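Long-range contacts in mannosephosphate isomerase, putative (Archaeoglobus fulgidus, PDB 1ZX5), which probably interconverts D-mannose 6-phosphate and D-fructose 6-phosphate as a zinc-dependent isomerase of the type 1 family: residues I85-I90 / L184-N189; E118-V123 / E228-E233; A254-F259 / S288-I293. All coordinates share one frame; numbering follows the deposited sequence. Where two conformers were deposited one is given.

Contact 1 (I85-I90 / L184-N189); sequences ILVRLI and LEVSSN
Arg88 and Glu185 face each other as an antiparallel hydrogen-bonded pair, and the side chain of Arg88 shows how such a pair can organise the face bearing Arg88, Glu185 and Ser187. Its CB starts 4.1 Å from Glu185 O. The chain then rises from the sheet and bends at chi3 (-80°), which brings NE to a water. NE donates to this water at 3.1 Å, lying at the guanidinium edge. That water in turn donates to Glu185 O and to Ser187 OG, while Ser187 OG gives its own proton to Ser188 O, 2.9 Å away. Ile90 CD1 lies over one guanidinium face, 4.0 Å above the plane and toward its rim. At the tip, NH1 makes a salt bridge to Glu38 on the next strand. Arg88 NH2 is 4.6 Å from Glu185 OE1 in the conformer given, an attraction of charges without a directed N-H.

The backbones are joined by four hydrogen bonds, among them Glu185 N to Arg88 O at 2.8 Å, almost straight at the hydrogen (179°). A second water spans the end of the pair, donating to Ile85 O and Asn189 OD1. Val87, Leu89, Leu184 and Val186 make the other face aliphatic: Leu184 CD1 sits 3.6 Å from Val87 CG1 and also reaches Leu89 CD2, and strands 291-298 and 230-237 cover this face. A sheet with one aliphatic face and one that mixes polar and apolar groups, with glycerol from the crystallisation liquor probably marking the latter beside Arg88, is consistent with the wall of a cupin beta-barrel.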
loop_
_atom_site.group_PDB
_atom_site.type_symbol
_atom_site.label_atom_id
_atom_site.label_comp_id
_atom_site.label_asym_id
_atom_site.label_seq_id
_atom_site.Cartn_x
_atom_site.Cartn_y
_atom_site.Cartn_z
ATOM N N ILE A 85 0.369 -8.869 -3.434
ATOM C CA ILE A 85 0.213 -7.513 -2.912
ATOM C C ILE A 85 0.301 -6.421 -3.976
ATOM O O ILE A 85 0.822 -6.634 -5.081
ATOM C CB ILE A 85 1.255 -7.179 -1.757
ATOM C CG1 ILE A 85 2.708 -7.310 -2.251
ATOM C CG2 ILE A 85 1.013 -8.045 -0.499
ATOM C CD1 ILE A 85 3.784 -6.809 -1.228
ATOM N N LEU A 86 -0.189 -5.239 -3.609
ATOM C CA LEU A 86 0.025 -4.035 -4.386
ATOM C C LEU A 86 0.524 -2.951 -3.433
ATOM O O LEU A 86 -0.081 -2.705 -2.381
ATOM C CB LEU A 86 -1.275 -3.594 -5.092
ATOM C CG LEU A 86 -1.285 -2.236 -5.819
ATOM C CD1 LEU A 86 -0.209 -2.134 -6.908
ATOM C CD2 LEU A 86 -2.646 -1.977 -6.428
ATOM N N VAL A 87 1.633 -2.313 -3.801
ATOM C CA VAL A 87 2.241 -1.288 -2.974
ATOM C C VAL A 87 2.105 0.043 -3.686
ATOM O O VAL A 87 2.507 0.174 -4.842
ATOM C CB VAL A 87 3.749 -1.594 -2.674
ATOM C CG1 VAL A 87 4.347 -0.519 -1.803
ATOM C CG2 VAL A 87 3.903 -2.960 -2.004
ATOM N N ARG A 88 1.535 1.025 -2.989
ATOM C CA ARG A 88 1.298 2.335 -3.557
ATOM C C ARG A 88 1.664 3.456 -2.601
ATOM O O ARG A 88 1.279 3.413 -1.434
ATOM C CB ARG A 88 -0.177 2.489 -3.896
ATOM C CG ARG A 88 -0.653 1.546 -4.962
ATOM C CD ARG A 88 -2.055 1.893 -5.354
ATOM N NE ARG A 88 -3.043 1.373 -4.424
ATOM C CZ ARG A 88 -4.344 1.630 -4.518
ATOM N NH1 ARG A 88 -4.811 2.420 -5.487
ATOM N NH2 ARG A 88 -5.184 1.100 -3.639
ATOM N N LEU A 89 2.401 4.450 -3.102
ATOM C CA LEU A 89 2.443 5.760 -2.469
ATOM C C LEU A 89 1.175 6.497 -2.879
ATOM O O LEU A 89 0.803 6.478 -4.065
ATOM C CB LEU A 89 3.685 6.558 -2.900
ATOM C CG LEU A 89 5.047 5.949 -2.545
ATOM C CD1 LEU A 89 6.167 6.785 -3.154
ATOM C CD2 LEU A 89 5.191 5.829 -1.028
ATOM N N ILE A 90 0.515 7.125 -1.900
ATOM C CA ILE A 90 -0.746 7.859 -2.126
ATOM C C ILE A 90 -0.617 9.266 -1.551
ATOM O O ILE A 90 -0.280 9.438 -0.382
ATOM C CB ILE A 90 -1.969 7.165 -1.441
ATOM C CG1 ILE A 90 -2.130 5.701 -1.885
ATOM C CG2 ILE A 90 -3.278 8.009 -1.598
ATOM C CD1 ILE A 90 -2.681 5.513 -3.257
ATOM N N LEU A 184 1.892 5.420 2.540
ATOM C CA LEU A 184 2.251 4.197 1.855
ATOM C C LEU A 184 1.146 3.189 2.152
ATOM O O LEU A 184 0.882 2.888 3.323
ATOM C CB LEU A 184 3.593 3.700 2.397
ATOM C CG LEU A 184 4.136 2.342 1.918
ATOM C CD1 LEU A 184 4.402 2.368 0.415
ATOM C CD2 LEU A 184 5.403 1.986 2.658
ATOM N N GLU A 185 0.508 2.656 1.110
ATOM C CA GLU A 185 -0.586 1.687 1.282
ATOM C C GLU A 185 -0.235 0.321 0.689
ATOM O O GLU A 185 -0.120 0.172 -0.533
ATOM C CB GLU A 185 -1.920 2.230 0.697
ATOM C CG GLU A 185 -2.387 3.531 1.359
ATOM C CD GLU A 185 -3.767 4.037 0.929
ATOM O OE1 GLU A 185 -4.560 3.278 0.318
ATOM O OE2 GLU A 185 -4.058 5.217 1.230
ATOM N N VAL A 186 -0.059 -0.672 1.558
ATOM C CA VAL A 186 0.214 -2.028 1.123
ATOM C C VAL A 186 -1.113 -2.772 1.199
ATOM O O VAL A 186 -1.709 -2.875 2.278
ATOM C CB VAL A 186 1.286 -2.732 2.006
ATOM C CG1 VAL A 186 1.601 -4.129 1.447
ATOM C CG2 VAL A 186 2.543 -1.883 2.094
ATOM N N SER A 187 -1.592 -3.275 0.059
ATOM C CA SER A 187 -2.856 -3.996 0.044
ATOM C C SER A 187 -2.747 -5.319 -0.697
ATOM O O SER A 187 -1.708 -5.628 -1.274
ATOM C CB SER A 187 -3.947 -3.144 -0.585
ATOM O OG SER A 187 -3.686 -2.924 -1.966
ATOM N N SER A 188 -3.827 -6.100 -0.655
ATOM C CA SER A 188 -4.045 -7.187 -1.610
ATOM C C SER A 188 -3.809 -6.660 -3.021
ATOM O O SER A 188 -3.912 -5.451 -3.275
ATOM C CB SER A 188 -5.483 -7.704 -1.522
ATOM O OG SER A 188 -5.867 -7.909 -0.171
ATOM N N ASN A 189 -3.493 -7.569 -3.933
ATOM C CA ASN A 189 -3.323 -7.203 -5.324
ATOM C C ASN A 189 -4.692 -7.016 -5.998
ATOM O O ASN A 189 -5.108 -7.815 -6.840
ATOM C CB ASN A 189 -2.468 -8.247 -6.061
ATOM C CG ASN A 189 -2.107 -7.801 -7.460
ATOM O OD1 ASN A 189 -2.088 -6.595 -7.750
ATOM N ND2 ASN A 189 -1.825 -8.760 -8.341
HETATM O O HOH W 1 0.654 -5.768 -7.689
HETATM O O HOH W 2 -2.113 -0.612 -2.283
#

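Contact 2 (E118-V123 / E228-E233); sequences ESAWLV and ENFGLE
The strand carrying Ala120 and Leu122 and the strand carrying Phe230 and Leu232 run almost parallel, their axes 10° apart in direction and 8.0 Å apart at closest approach, a spacing that belongs to two packed layers and not to neighbours in one sheet. Strand 119-123, in the sheet of the catalytic region, thus packs face to face on strand 230-237 of the C-terminal cupin sheet, and the contact is made mainly by side chains. Leu232 divides its two methyls between neighbouring side chains on the facing side of the strand: CD2 rests 4.0 Å from Ala120 CB, and CD1 lies 4.1 Å from Leu122 CB.

Phe230 fills the next position along the layer. It meets the other strand by its rim: CZ points at Glu118 O, 3.5 Å away in the plane of the ring, and CE1 brushes Ala120 CB at 4.2 Å. Glu118 comes from the opposite direction, its extended chain laying CG 4.0 Å from Phe230 CE2, and its carboxylate stands nearly perpendicular to the ring (88°). OE2 goes on to reach Asn229 CB at 3.4 Å, and it takes a weak hydrogen bond from Thr227, just before 228-233.

The chemistry is thus graded along the interface. The Ala120 and Leu122 end is held by apolar contact alone, whereas at the Glu118 end the slightly positive hydrogens of the aromatic rim face a carbonyl oxygen, probably a weak electrostatic gain where the core meets the partly exposed carboxylate.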
loop_
_atom_site.group_PDB
_atom_site.type_symbol
_atom_site.label_atom_id
_atom_site.label_comp_id
_atom_site.label_asym_id
_atom_site.label_seq_id
_atom_site.Cartn_x
_atom_site.Cartn_y
_atom_site.Cartn_z
ATOM N N GLU A 118 -7.676 -6.131 1.658
ATOM C CA GLU A 118 -7.277 -5.682 2.998
ATOM C C GLU A 118 -6.031 -4.826 2.807
ATOM O O GLU A 118 -5.258 -5.064 1.879
ATOM C CB GLU A 118 -6.971 -6.871 3.913
ATOM C CG GLU A 118 -5.871 -7.811 3.355
ATOM C CD GLU A 118 -5.498 -8.983 4.291
ATOM O OE1 GLU A 118 -6.168 -9.166 5.345
ATOM O OE2 GLU A 118 -4.531 -9.722 3.956
ATOM N N SER A 119 -5.830 -3.828 3.660
ATOM C CA SER A 119 -4.655 -2.977 3.524
ATOM C C SER A 119 -4.067 -2.461 4.829
ATOM O O SER A 119 -4.755 -2.322 5.850
ATOM C CB SER A 119 -4.943 -1.811 2.580
ATOM O OG SER A 119 -5.944 -1.000 3.129
ATOM N N ALA A 120 -2.763 -2.210 4.774
ATOM C CA ALA A 120 -2.021 -1.612 5.851
ATOM C C ALA A 120 -1.479 -0.265 5.347
ATOM O O ALA A 120 -0.934 -0.165 4.248
ATOM C CB ALA A 120 -0.898 -2.546 6.296
ATOM N N TRP A 121 -1.654 0.769 6.159
ATOM C CA TRP A 121 -1.286 2.139 5.809
ATOM C C TRP A 121 -0.151 2.575 6.704
ATOM O O TRP A 121 -0.172 2.306 7.898
ATOM C CB TRP A 121 -2.463 3.077 6.085
ATOM C CG TRP A 121 -3.601 3.031 5.108
ATOM C CD1 TRP A 121 -3.862 2.069 4.171
ATOM C CD2 TRP A 121 -4.655 3.996 5.000
ATOM N NE1 TRP A 121 -4.998 2.389 3.467
ATOM C CE2 TRP A 121 -5.505 3.570 3.955
ATOM C CE3 TRP A 121 -4.965 5.186 5.691
ATOM C CZ2 TRP A 121 -6.657 4.292 3.582
ATOM C CZ3 TRP A 121 -6.111 5.908 5.316
ATOM C CH2 TRP A 121 -6.939 5.458 4.273
ATOM N N LEU A 122 0.844 3.228 6.112
ATOM C CA LEU A 122 1.895 3.917 6.845
ATOM C C LEU A 122 1.887 5.370 6.382
ATOM O O LEU A 122 2.112 5.676 5.211
ATOM C CB LEU A 122 3.270 3.282 6.608
ATOM C CG LEU A 122 4.440 3.932 7.371
ATOM C CD1 LEU A 122 4.404 3.621 8.887
ATOM C CD2 LEU A 122 5.782 3.523 6.753
ATOM N N VAL A 123 1.615 6.251 7.326
ATOM C CA VAL A 123 1.415 7.666 7.067
ATOM C C VAL A 123 2.765 8.381 7.214
ATOM O O VAL A 123 3.595 7.973 8.020
ATOM C CB VAL A 123 0.350 8.180 8.081
ATOM C CG1 VAL A 123 0.405 9.671 8.278
ATOM C CG2 VAL A 123 -1.063 7.685 7.695
ATOM N N GLU A 228 -3.124 -10.687 7.944
ATOM C CA GLU A 228 -2.699 -12.083 8.088
ATOM C C GLU A 228 -1.805 -12.513 6.930
ATOM O O GLU A 228 -1.185 -13.568 6.986
ATOM C CB GLU A 228 -3.890 -13.048 8.256
ATOM C CG GLU A 228 -4.521 -13.087 9.684
ATOM C CD GLU A 228 -3.623 -13.761 10.745
ATOM O OE1 GLU A 228 -3.978 -14.874 11.206
ATOM O OE2 GLU A 228 -2.566 -13.189 11.130
ATOM N N ASN A 229 -1.725 -11.683 5.894
ATOM C CA ASN A 229 -1.022 -12.057 4.670
ATOM C C ASN A 229 0.282 -11.307 4.411
ATOM O O ASN A 229 1.121 -11.764 3.639
ATOM C CB ASN A 229 -1.954 -11.903 3.472
ATOM C CG ASN A 229 -3.089 -12.917 3.484
ATOM O OD1 ASN A 229 -4.260 -12.553 3.386
ATOM N ND2 ASN A 229 -2.749 -14.182 3.612
ATOM N N PHE A 230 0.428 -10.150 5.044
ATOM C CA PHE A 230 1.579 -9.291 4.826
ATOM C C PHE A 230 1.721 -8.263 5.952
ATOM O O PHE A 230 0.790 -8.031 6.723
ATOM C CB PHE A 230 1.494 -8.594 3.451
ATOM C CG PHE A 230 0.245 -7.781 3.249
ATOM C CD1 PHE A 230 0.144 -6.479 3.758
ATOM C CD2 PHE A 230 -0.841 -8.310 2.542
ATOM C CE1 PHE A 230 -1.014 -5.728 3.563
ATOM C CE2 PHE A 230 -2.003 -7.562 2.346
ATOM C CZ PHE A 230 -2.080 -6.273 2.853
ATOM N N GLY A 231 2.888 -7.642 6.035
ATOM C CA GLY A 231 3.092 -6.584 7.008
ATOM C C GLY A 231 4.142 -5.610 6.528
ATOM O O GLY A 231 4.740 -5.788 5.466
ATOM N N LEU A 232 4.369 -4.588 7.340
ATOM C CA LEU A 232 5.364 -3.566 7.075
ATOM C C LEU A 232 5.933 -3.124 8.423
ATOM O O LEU A 232 5.224 -3.135 9.433
ATOM C CB LEU A 232 4.737 -2.380 6.321
ATOM C CG LEU A 232 3.676 -1.526 7.035
ATOM C CD1 LEU A 232 4.323 -0.423 7.886
ATOM C CD2 LEU A 232 2.722 -0.902 6.009
ATOM N N GLU A 233 7.211 -2.757 8.433
ATOM C CA GLU A 233 7.848 -2.185 9.627
ATOM C C GLU A 233 8.839 -1.131 9.196
ATOM O O GLU A 233 9.476 -1.265 8.153
ATOM C CB GLU A 233 8.568 -3.254 10.460
ATOM C CG GLU A 233 9.627 -4.044 9.674
ATOM C CD GLU A 233 10.423 -5.008 10.532
ATOM O OE1 GLU A 233 10.146 -5.102 11.746
ATOM O OE2 GLU A 233 11.354 -5.654 9.997
#

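Contact 3 (A254-F259 / S288-I293); sequences AAEGYF and SERGKI. With EDO (1,2-ethanediol), chain C; ACY (acetic acid), chain E.
Ala255 and Glu256 share one partner, Lys292, and the main-chain bonds record it: Lys292 O accepts from Ala255 N at 3.0 Å and also from Glu256 N at 3.2 Å. The second donor lies in the carbonyl plane on a lone pair, whereas the first makes the more bent bond (136° at the hydrogen). In return Lys292 N donates to Glu256 O. Beyond this point Gly257 adopts a positive phi (98°), and the chain turns off toward Phe259.

Aromatic and apolar packing centres on the Phe259 ring, which is wedged between two residues of 288-293. Ile293 covers one face, its CB in a CH-pi contact 4.1 Å from the ring centroid and its CD1 over the middle. Ser288 OG lies over the opposite face toward the rim, and the edge is turned to Lys292 N, 3.5 Å from CZ.

A side-chain bond and a water bridge secure the corner. The chi1 of Ser288 (-175°) swings OG toward Tyr258 O, to which it donates from well above the carbonyl plane at 3.1 Å; a water linking Tyr258 O with Glu289 N adds a second grip.

Charged groups gather on the face bearing Glu256 and Lys292. These two run side by side in the same direction, with Glu256 OE1 3.6 Å from Lys292 CE. Glu256 OE1 also forms a long salt bridge, 3.7 Å, to Arg290 NH1 at the guanidinium edge. The tips look further: Glu256 OE2 is hydrogen-bonded to Tyr165 OH, while Lys292 NZ pairs with Asp236 and donates to a bound acetic acid molecule, probably from the crystallisation liquor.

Extra residue on one strand, single residue on the other: this is a classic beta bulge, placed where strands of the C-terminal cupin domain leave one sheet for another.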
loop_
_atom_site.group_PDB
_atom_site.type_symbol
_atom_site.label_atom_id
_atom_site.label_comp_id
_atom_site.label_asym_id
_atom_site.label_seq_id
_atom_site.Cartn_x
_atom_site.Cartn_y
_atom_site.Cartn_z
ATOM N N ALA A 254 12.512 3.541 0.802
ATOM C CA ALA A 254 13.355 4.522 1.498
ATOM C C ALA A 254 12.531 5.750 1.882
ATOM O O ALA A 254 12.233 6.589 1.042
ATOM C CB ALA A 254 14.566 4.920 0.622
ATOM N N ALA A 255 12.141 5.828 3.142
ATOM C CA ALA A 255 11.283 6.915 3.617
ATOM C C ALA A 255 12.060 8.194 3.924
ATOM O O ALA A 255 11.588 9.286 3.621
ATOM C CB ALA A 255 10.489 6.468 4.852
ATOM N N GLU A 256 13.226 8.045 4.560
ATOM C CA GLU A 256 14.130 9.154 4.884
ATOM C C GLU A 256 15.561 8.680 4.744
ATOM O O GLU A 256 15.909 7.611 5.236
ATOM C CB GLU A 256 13.951 9.640 6.341
ATOM C CG GLU A 256 12.636 10.358 6.621
ATOM C CD GLU A 256 12.391 10.603 8.111
ATOM O OE1 GLU A 256 13.374 10.800 8.870
ATOM O OE2 GLU A 256 11.207 10.599 8.519
ATOM N N GLY A 257 16.385 9.486 4.080
ATOM C CA GLY A 257 17.821 9.269 4.049
ATOM C C GLY A 257 18.276 8.567 2.791
ATOM O O GLY A 257 17.468 8.207 1.937
ATOM N N TYR A 258 19.582 8.361 2.696
ATOM C CA TYR A 258 20.204 7.690 1.568
ATOM C C TYR A 258 20.815 6.385 2.080
ATOM O O TYR A 258 21.433 6.378 3.133
ATOM C CB TYR A 258 21.295 8.601 0.997
ATOM C CG TYR A 258 22.200 7.922 -0.011
ATOM C CD1 TYR A 258 21.722 7.590 -1.278
ATOM C CD2 TYR A 258 23.521 7.600 0.310
ATOM C CE1 TYR A 258 22.529 6.960 -2.207
ATOM C CE2 TYR A 258 24.346 6.969 -0.624
ATOM C CZ TYR A 258 23.839 6.661 -1.883
ATOM O OH TYR A 258 24.629 6.038 -2.823
ATOM N N PHE A 259 20.646 5.299 1.334
ATOM C CA PHE A 259 21.063 3.950 1.777
ATOM C C PHE A 259 22.003 3.275 0.801
ATOM O O PHE A 259 21.741 3.271 -0.388
ATOM C CB PHE A 259 19.832 3.033 1.963
ATOM C CG PHE A 259 18.913 3.494 3.046
ATOM C CD1 PHE A 259 19.087 3.052 4.361
ATOM C CD2 PHE A 259 17.899 4.408 2.765
ATOM C CE1 PHE A 259 18.265 3.500 5.376
ATOM C CE2 PHE A 259 17.069 4.863 3.784
ATOM C CZ PHE A 259 17.257 4.410 5.090
ATOM N N SER A 288 23.246 3.848 6.400
ATOM C CA SER A 288 22.774 5.219 6.315
ATOM C C SER A 288 23.300 6.019 7.497
ATOM O O SER A 288 23.401 5.501 8.614
ATOM C CB SER A 288 21.241 5.229 6.312
ATOM O OG SER A 288 20.735 6.531 6.117
ATOM N N GLU A 289 23.647 7.282 7.252
ATOM C CA GLU A 289 24.032 8.208 8.336
ATOM C C GLU A 289 22.945 8.240 9.437
ATOM O O GLU A 289 23.235 8.094 10.625
ATOM C CB GLU A 289 24.198 9.608 7.744
ATOM C CG GLU A 289 24.920 10.606 8.628
ATOM C CD GLU A 289 25.131 11.929 7.931
ATOM O OE1 GLU A 289 26.151 12.598 8.196
ATOM O OE2 GLU A 289 24.281 12.289 7.089
ATOM N N ARG A 290 21.701 8.456 9.011
ATOM C CA ARG A 290 20.515 8.326 9.853
ATOM C C ARG A 290 19.355 8.300 8.886
ATOM O O ARG A 290 19.070 9.297 8.222
ATOM C CB ARG A 290 20.349 9.484 10.863
ATOM C CG ARG A 290 19.199 9.256 11.861
ATOM C CD ARG A 290 18.754 10.537 12.610
ATOM N NE ARG A 290 18.449 11.635 11.677
ATOM C CZ ARG A 290 17.342 11.747 10.938
ATOM N NH1 ARG A 290 16.372 10.835 11.014
ATOM N NH2 ARG A 290 17.202 12.783 10.114
ATOM N N GLY A 291 18.702 7.155 8.781
ATOM C CA GLY A 291 17.609 7.012 7.844
ATOM C C GLY A 291 16.511 6.112 8.364
ATOM O O GLY A 291 16.651 5.474 9.421
ATOM N N LYS A 292 15.414 6.077 7.622
ATOM C CA LYS A 292 14.282 5.207 7.923
ATOM C C LYS A 292 13.912 4.471 6.669
ATOM O O LYS A 292 13.640 5.087 5.634
ATOM C CB LYS A 292 13.082 5.999 8.462
ATOM C CG LYS A 292 13.411 6.719 9.762
ATOM C CD LYS A 292 12.196 7.338 10.382
ATOM C CE LYS A 292 12.601 8.369 11.425
ATOM N NZ LYS A 292 13.095 7.708 12.652
ATOM N N ILE A 293 13.944 3.149 6.751
ATOM C CA ILE A 293 13.637 2.319 5.600
ATOM C C ILE A 293 12.456 1.428 6.004
ATOM O O ILE A 293 12.422 0.898 7.109
ATOM C CB ILE A 293 14.916 1.532 5.115
ATOM C CG1 ILE A 293 14.695 0.883 3.734
ATOM C CG2 ILE A 293 15.419 0.521 6.183
ATOM C CD1 ILE A 293 16.001 0.459 3.044
HETATM C C1 EDO C . 8.593 10.841 3.549
HETATM O O1 EDO C . 8.278 12.044 2.818
HETATM C C2 EDO C . 8.283 9.610 2.686
HETATM O O2 EDO C . 9.368 9.330 1.799
HETATM C C ACY E . 9.884 5.475 13.481
HETATM O O ACY E . 10.226 6.674 13.395
HETATM O OXT ACY E . 10.678 4.510 13.390
HETATM C CH3 ACY E . 8.443 5.184 13.724
HETATM O O HOH W 3 23.280 8.327 4.400
#

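In the fold
Contacts 1 and 2 adjoin, their centres about 8 Å apart. Strand 181-188 lies beside strand 119-123 in the same sheet, probably bonded through Leu184 N and Leu122 O (2.7 Å), and Phe230 CE1 packs 3.2 Å from Val186 O. Contact 1 thus builds a sheet, and contact 2 lays the second sheet upon it. Strand 230-237 neighbours strand 291-298, so that second sheet runs on to contact 3, whose centre is about 20 Å from that of contact 2 and 21 Å from that of contact 1; neither touches it. Strand 85-92 of contact 1 leads on in sequence to Pro95, Thr96 and Gln97, part of the pocket holding beta-L-fructofuranose.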